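Local coordinates for protein superoxide dismutase [Mn], mitochondrial (Saccharomyces cerevisiae, PDB 3RN4) that converts superoxide radicals to hydrogen peroxide and oxygen in mitochondria, working as a manganese enzyme that here carries iron in its metal site, at residues A[141-146]-A[163-168]; A[109-114]-A[205-210]. One frame throughout, in Å; residues are numbered along the deposited sequence.

Contact 1 of 2, residues A[141-146]-A[163-168]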
loop_
_atom_site.group_PDB
_atom_site.type_symbol
_atom_site.label_atom_id
_atom_site.label_comp_id
_atom_site.label_asym_id
_atom_site.label_seq_id
_atom_site.Cartn_x
_atom_site.Cartn_y
_atom_site.Cartn_z
ATOM N N TRP A 141 14.549 -1.223 -0.714
ATOM C CA TRP A 141 15.780 -0.416 -0.603
ATOM C C TRP A 141 15.856 0.185 0.794
ATOM O O TRP A 141 14.831 0.387 1.449
ATOM C CB TRP A 141 15.741 0.750 -1.603
ATOM C CG TRP A 141 15.841 0.311 -3.005
ATOM C CD1 TRP A 141 14.823 -0.184 -3.784
ATOM C CD2 TRP A 141 17.031 0.268 -3.816
ATOM N NE1 TRP A 141 15.324 -0.540 -5.031
ATOM C CE2 TRP A 141 16.660 -0.251 -5.076
ATOM C CE3 TRP A 141 18.367 0.649 -3.610
ATOM C CZ2 TRP A 141 17.581 -0.434 -6.116
ATOM C CZ3 TRP A 141 19.278 0.467 -4.640
ATOM C CH2 TRP A 141 18.876 -0.077 -5.884
ATOM N N ALA A 142 17.071 0.458 1.270
ATOM C CA ALA A 142 17.190 1.461 2.350
ATOM C C ALA A 142 17.987 2.638 1.798
ATOM O O ALA A 142 18.925 2.454 1.003
ATOM C CB ALA A 142 17.858 0.906 3.583
ATOM N N PHE A 143 17.601 3.832 2.209
ATOM C CA PHE A 143 18.319 5.037 1.810
ATOM C C PHE A 143 18.711 5.832 3.029
ATOM O O PHE A 143 17.882 6.118 3.891
ATOM C CB PHE A 143 17.448 5.942 0.987
ATOM C CG PHE A 143 16.974 5.360 -0.325
ATOM C CD1 PHE A 143 17.709 5.557 -1.499
ATOM C CD2 PHE A 143 15.752 4.685 -0.389
ATOM C CE1 PHE A 143 17.241 5.049 -2.738
ATOM C CE2 PHE A 143 15.278 4.191 -1.604
ATOM C CZ PHE A 143 16.042 4.358 -2.779
ATOM N N ILE A 144 19.978 6.209 3.093
ATOM C CA ILE A 144 20.387 7.241 4.026
ATOM C C ILE A 144 20.083 8.570 3.329
ATOM O O ILE A 144 20.526 8.806 2.200
ATOM C CB ILE A 144 21.885 7.125 4.381
ATOM C CG1 ILE A 144 22.195 5.747 4.979
ATOM C CG2 ILE A 144 22.287 8.282 5.323
ATOM C CD1 ILE A 144 23.694 5.522 5.331
ATOM N N VAL A 145 19.304 9.432 3.984
ATOM C CA VAL A 145 18.838 10.647 3.363
ATOM C C VAL A 145 19.177 11.910 4.159
ATOM O O VAL A 145 19.429 11.856 5.372
ATOM C CB VAL A 145 17.308 10.629 3.160
ATOM C CG1 VAL A 145 16.909 9.448 2.221
ATOM C CG2 VAL A 145 16.593 10.551 4.547
ATOM N N LYS A 146 19.150 13.033 3.444
ATOM C CA LYS A 146 19.174 14.361 4.069
ATOM C C LYS A 146 17.798 14.975 3.858
ATOM O O LYS A 146 17.337 15.130 2.728
ATOM C CB LYS A 146 20.229 15.247 3.418
ATOM C CG LYS A 146 20.333 16.648 4.080
ATOM C CD LYS A 146 21.314 17.544 3.282
ATOM C CE LYS A 146 21.725 18.802 4.069
ATOM N NZ LYS A 146 22.738 19.612 3.264
ATOM N N ASP A 163 10.074 1.765 -5.367
ATOM C CA ASP A 163 9.694 3.070 -4.855
ATOM C C ASP A 163 10.987 3.807 -4.494
ATOM O O ASP A 163 12.004 3.194 -4.181
ATOM C CB ASP A 163 8.799 2.928 -3.617
ATOM C CG ASP A 163 7.404 2.384 -3.951
ATOM O OD1 ASP A 163 7.103 2.177 -5.139
ATOM O OD2 ASP A 163 6.607 2.161 -3.016
ATOM N N THR A 164 10.944 5.133 -4.521
ATOM C CA THR A 164 12.161 5.889 -4.249
ATOM C C THR A 164 11.904 7.069 -3.318
ATOM O O THR A 164 10.756 7.318 -2.933
ATOM C CB THR A 164 12.794 6.362 -5.568
ATOM O OG1 THR A 164 14.157 6.732 -5.326
ATOM C CG2 THR A 164 11.998 7.515 -6.146
ATOM N N VAL A 165 12.975 7.754 -2.912
ATOM C CA VAL A 165 12.828 9.010 -2.178
ATOM C C VAL A 165 12.808 10.200 -3.146
ATOM O O VAL A 165 13.658 10.318 -4.028
ATOM C CB VAL A 165 13.941 9.207 -1.134
ATOM C CG1 VAL A 165 13.779 8.196 -0.009
ATOM C CG2 VAL A 165 15.308 9.075 -1.780
ATOM N N THR A 166 11.830 11.077 -2.984
ATOM C CA THR A 166 11.712 12.231 -3.866
ATOM C C THR A 166 11.560 13.533 -3.068
ATOM O O THR A 166 11.525 13.513 -1.829
ATOM C CB THR A 166 10.514 12.075 -4.799
ATOM O OG1 THR A 166 9.309 12.100 -4.023
ATOM C CG2 THR A 166 10.582 10.731 -5.534
ATOM N N GLY A 167 11.461 14.655 -3.782
ATOM C CA GLY A 167 11.178 15.946 -3.136
ATOM C C GLY A 167 12.235 16.291 -2.104
ATOM O O GLY A 167 13.435 16.293 -2.429
ATOM N N PRO A 168 11.811 16.557 -0.855
ATOM C CA PRO A 168 12.699 17.067 0.198
ATOM C C PRO A 168 13.635 16.019 0.785
ATOM O O PRO A 168 14.599 16.367 1.454
ATOM C CB PRO A 168 11.727 17.563 1.259
ATOM C CG PRO A 168 10.552 16.608 1.117
ATOM C CD PRO A 168 10.483 16.216 -0.325
#

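Contact 2 of 2, residues A[109-114]-A[205-210]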
loop_
_atom_site.group_PDB
_atom_site.type_symbol
_atom_site.label_atom_id
_atom_site.label_comp_id
_atom_site.label_asym_id
_atom_site.label_seq_id
_atom_site.Cartn_x
_atom_site.Cartn_y
_atom_site.Cartn_z
ATOM N N GLY A 109 33.735 16.088 5.696
ATOM C CA GLY A 109 33.024 17.355 5.651
ATOM C C GLY A 109 31.764 17.398 6.502
ATOM O O GLY A 109 31.714 16.834 7.607
ATOM N N ALA A 110 30.752 18.077 5.975
ATOM C CA ALA A 110 29.568 18.423 6.756
ATOM C C ALA A 110 28.751 17.156 7.014
ATOM O O ALA A 110 28.105 17.002 8.074
ATOM C CB ALA A 110 28.759 19.505 6.014
ATOM N N LEU A 111 28.795 16.221 6.062
ATOM C CA LEU A 111 28.128 14.929 6.276
ATOM C C LEU A 111 28.746 14.184 7.454
ATOM O O LEU A 111 28.032 13.683 8.322
ATOM C CB LEU A 111 28.172 14.063 5.008
ATOM C CG LEU A 111 27.677 12.614 5.199
ATOM C CD1 LEU A 111 26.218 12.615 5.672
ATOM C CD2 LEU A 111 27.792 11.801 3.908
ATOM N N ALA A 112 30.076 14.109 7.510
ATOM C CA ALA A 112 30.717 13.448 8.630
ATOM C C ALA A 112 30.323 14.094 9.971
ATOM O O ALA A 112 30.091 13.397 10.969
ATOM C CB ALA A 112 32.222 13.439 8.453
ATOM N N LYS A 113 30.242 15.420 9.992
ATOM C CA LYS A 113 29.873 16.114 11.227
ATOM C C LYS A 113 28.437 15.772 11.632
ATOM O O LYS A 113 28.171 15.510 12.805
ATOM C CB LYS A 113 30.001 17.636 11.067
ATOM C CG LYS A 113 31.452 18.111 10.942
ATOM C CD LYS A 113 31.520 19.632 10.750
ATOM C CE LYS A 113 32.963 20.115 10.569
ATOM N NZ LYS A 113 33.653 19.435 9.433
ATOM N N ALA A 114 27.523 15.818 10.671
ATOM C CA ALA A 114 26.120 15.494 10.945
ATOM C C ALA A 114 25.969 14.067 11.439
ATOM O O ALA A 114 25.173 13.800 12.355
ATOM C CB ALA A 114 25.236 15.757 9.710
ATOM N N GLU A 205 31.070 10.085 -2.428
ATOM C CA GLU A 205 29.918 10.456 -3.196
ATOM C C GLU A 205 28.759 10.860 -2.278
ATOM O O GLU A 205 28.008 11.784 -2.591
ATOM C CB GLU A 205 29.503 9.306 -4.132
ATOM C CG GLU A 205 28.121 9.502 -4.804
ATOM C CD GLU A 205 28.056 10.660 -5.785
ATOM O OE1 GLU A 205 29.116 11.222 -6.153
ATOM O OE2 GLU A 205 26.947 11.022 -6.205
ATOM N N ALA A 206 28.605 10.163 -1.159
ATOM C CA ALA A 206 27.511 10.513 -0.237
ATOM C C ALA A 206 27.737 11.928 0.310
ATOM O O ALA A 206 26.799 12.716 0.492
ATOM C CB ALA A 206 27.471 9.537 0.888
ATOM N N SER A 207 29.004 12.243 0.563
ATOM C CA SER A 207 29.343 13.569 1.100
ATOM C C SER A 207 29.071 14.660 0.073
ATOM O O SER A 207 28.564 15.733 0.405
ATOM C CB SER A 207 30.806 13.636 1.562
ATOM O OG SER A 207 31.148 12.612 2.472
ATOM N N ARG A 208 29.396 14.395 -1.195
ATOM C CA ARG A 208 29.060 15.306 -2.259
ATOM C C ARG A 208 27.547 15.484 -2.418
ATOM O O ARG A 208 27.076 16.576 -2.645
ATOM C CB ARG A 208 29.692 14.824 -3.591
ATOM C CG ARG A 208 29.573 15.810 -4.741
ATOM C CD ARG A 208 29.827 15.139 -6.113
ATOM N NE ARG A 208 28.782 14.167 -6.429
ATOM C CZ ARG A 208 27.593 14.490 -6.918
ATOM N NH1 ARG A 208 27.302 15.760 -7.171
ATOM N NH2 ARG A 208 26.690 13.547 -7.150
ATOM N N ARG A 209 26.785 14.395 -2.317
ATOM C CA ARG A 209 25.341 14.495 -2.389
ATOM C C ARG A 209 24.744 15.314 -1.234
ATOM O O ARG A 209 23.790 16.084 -1.427
ATOM C CB ARG A 209 24.753 13.087 -2.377
ATOM C CG ARG A 209 25.039 12.338 -3.669
ATOM C CD ARG A 209 24.477 10.938 -3.545
ATOM N NE ARG A 209 24.693 10.113 -4.746
ATOM C CZ ARG A 209 24.511 8.794 -4.738
ATOM N NH1 ARG A 209 24.142 8.197 -3.607
ATOM N NH2 ARG A 209 24.705 8.064 -5.840
ATOM N N PHE A 210 25.339 15.170 -0.064
ATOM C CA PHE A 210 24.889 15.900 1.128
ATOM C C PHE A 210 25.077 17.395 0.904
ATOM O O PHE A 210 24.184 18.190 1.204
ATOM C CB PHE A 210 25.638 15.428 2.367
ATOM C CG PHE A 210 25.195 16.116 3.635
ATOM C CD1 PHE A 210 24.170 15.591 4.403
ATOM C CD2 PHE A 210 25.815 17.287 4.048
ATOM C CE1 PHE A 210 23.760 16.234 5.584
ATOM C CE2 PHE A 210 25.406 17.933 5.228
ATOM C CZ PHE A 210 24.380 17.407 5.976
HETATM O O HOH W 1 29.407 16.773 3.153
#

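Contact 1 of 2, residues A[141-146]-A[163-168]
Phe-143 and Val-145, alternate residues on one side of strand 141-146, turn their side chains toward Val-165 in the loop 163-168, which runs alongside in nearly the same direction. The apolar part centres on Val-165. Its CG1 lies 4.0 Å from CD2 of Phe-143 and an equal 4.0 Å from CG1 of Val-145, while its CG2 sits over one face of the Phe-143 ring, offset toward the rim. CG1 of Val-165 is anti to its own carbonyl carbon (chi1 -69°), which turns this methyl toward the strand, where it touches both side chains.

The polar atoms beside the ring find their hydrogen bonds outside the two segments. The carbonyl O of Asp-163 lies at the edge of the Phe-143 ring, 4.3 Å from CE2, and accepts hydrogen bonds from Asn-88 and Thr-159. OG1 of Thr-164 stands 4.0 Å from CZ of Phe-143 and is hydrogen-bonded to Asn-88 OD1. Trp-141, whose CD1 is 4.4 Å from Asp-163 O, bonds through NE1 to Gln-162; its side chain comes within about 4 Å of the bound iron, nearest atoms, and its ring meets the iron ligand His-89 edge-to-face.

Val-165 O and, weakly, Gly-167 O accept from Arg-70 of the second subunit. With no direct hydrogen bond between strand and loop, the pair is joined by apolar packing, while the bonds that fix the loop come from helix 66-94, strand 153-160 and the neighbouring subunit. Only the Trp-141 end borders the iron site.

Contact 2 of 2, residues A[109-114]-A[205-210]
Helices 109-114 and 205-210 cross almost at right angles (94°), their axes 8.3 Å apart at closest approach and the CA atoms of Leu-111 and Ser-207 5.5 Å from each other. With CG anti to the backbone N (chi1 -178°), the Phe-210 ring reaches out to helix 109-114, against Ala-110, Leu-111 and Ala-114. CA of Leu-111 stands over one face of that ring, 4.1 Å from its centroid, in a CH-pi contact. Ala-110 CB reaches CE2 of Phe-210 at 3.8 Å, and the methyl of Ala-114 meets CZ more loosely. The two branches of Leu-111 divide their contacts: CD1 packs on CD1 of Phe-210, whereas CD2 presses against the backbone, 3.6 Å from Ser-207 N, and against the methyl of Ala-206.

A water links the backbones, accepting from Leu-111 N at 3.0 Å and donating to Ser-207 O. Ser-207 OG bonds to Trp-203 O and to N of Thr-108, the residue before Gly-109. Within helix 205-210, Glu-205 is salt-bridged to Arg-208, which grips it side-on through NE and NH2, and to Arg-209, whose NE makes a weak hydrogen bond to OE2. The sheet lies alongside: Leu-111 and Phe-210 both touch Leu-154 of strand 153-160 and Leu-172 of strand 169-176, and Ala-206 rests on Val-173.

Overall arrangement
Both contacts belong to the C-terminal alpha/beta domain of the iron/manganese superoxide dismutase fold, with centres about 15 Å apart. Contact 1 is nested in sequence within the long loop closed by contact 2: helix 109-119 comes first, then central strand 140-147, the loop between strands 153-160 and 169-176, and finally helix 203-212. The two meet where Lys-146 NZ probably bonds to Phe-210 O, at 2.9 Å, and the same lysine makes a cation-pi contact with the Phe-210 ring. Contact 1 borders the metal site and the second subunit; contact 2, remote from the metal, joins early and late helices of the domain beside its three-stranded antiparallel sheet.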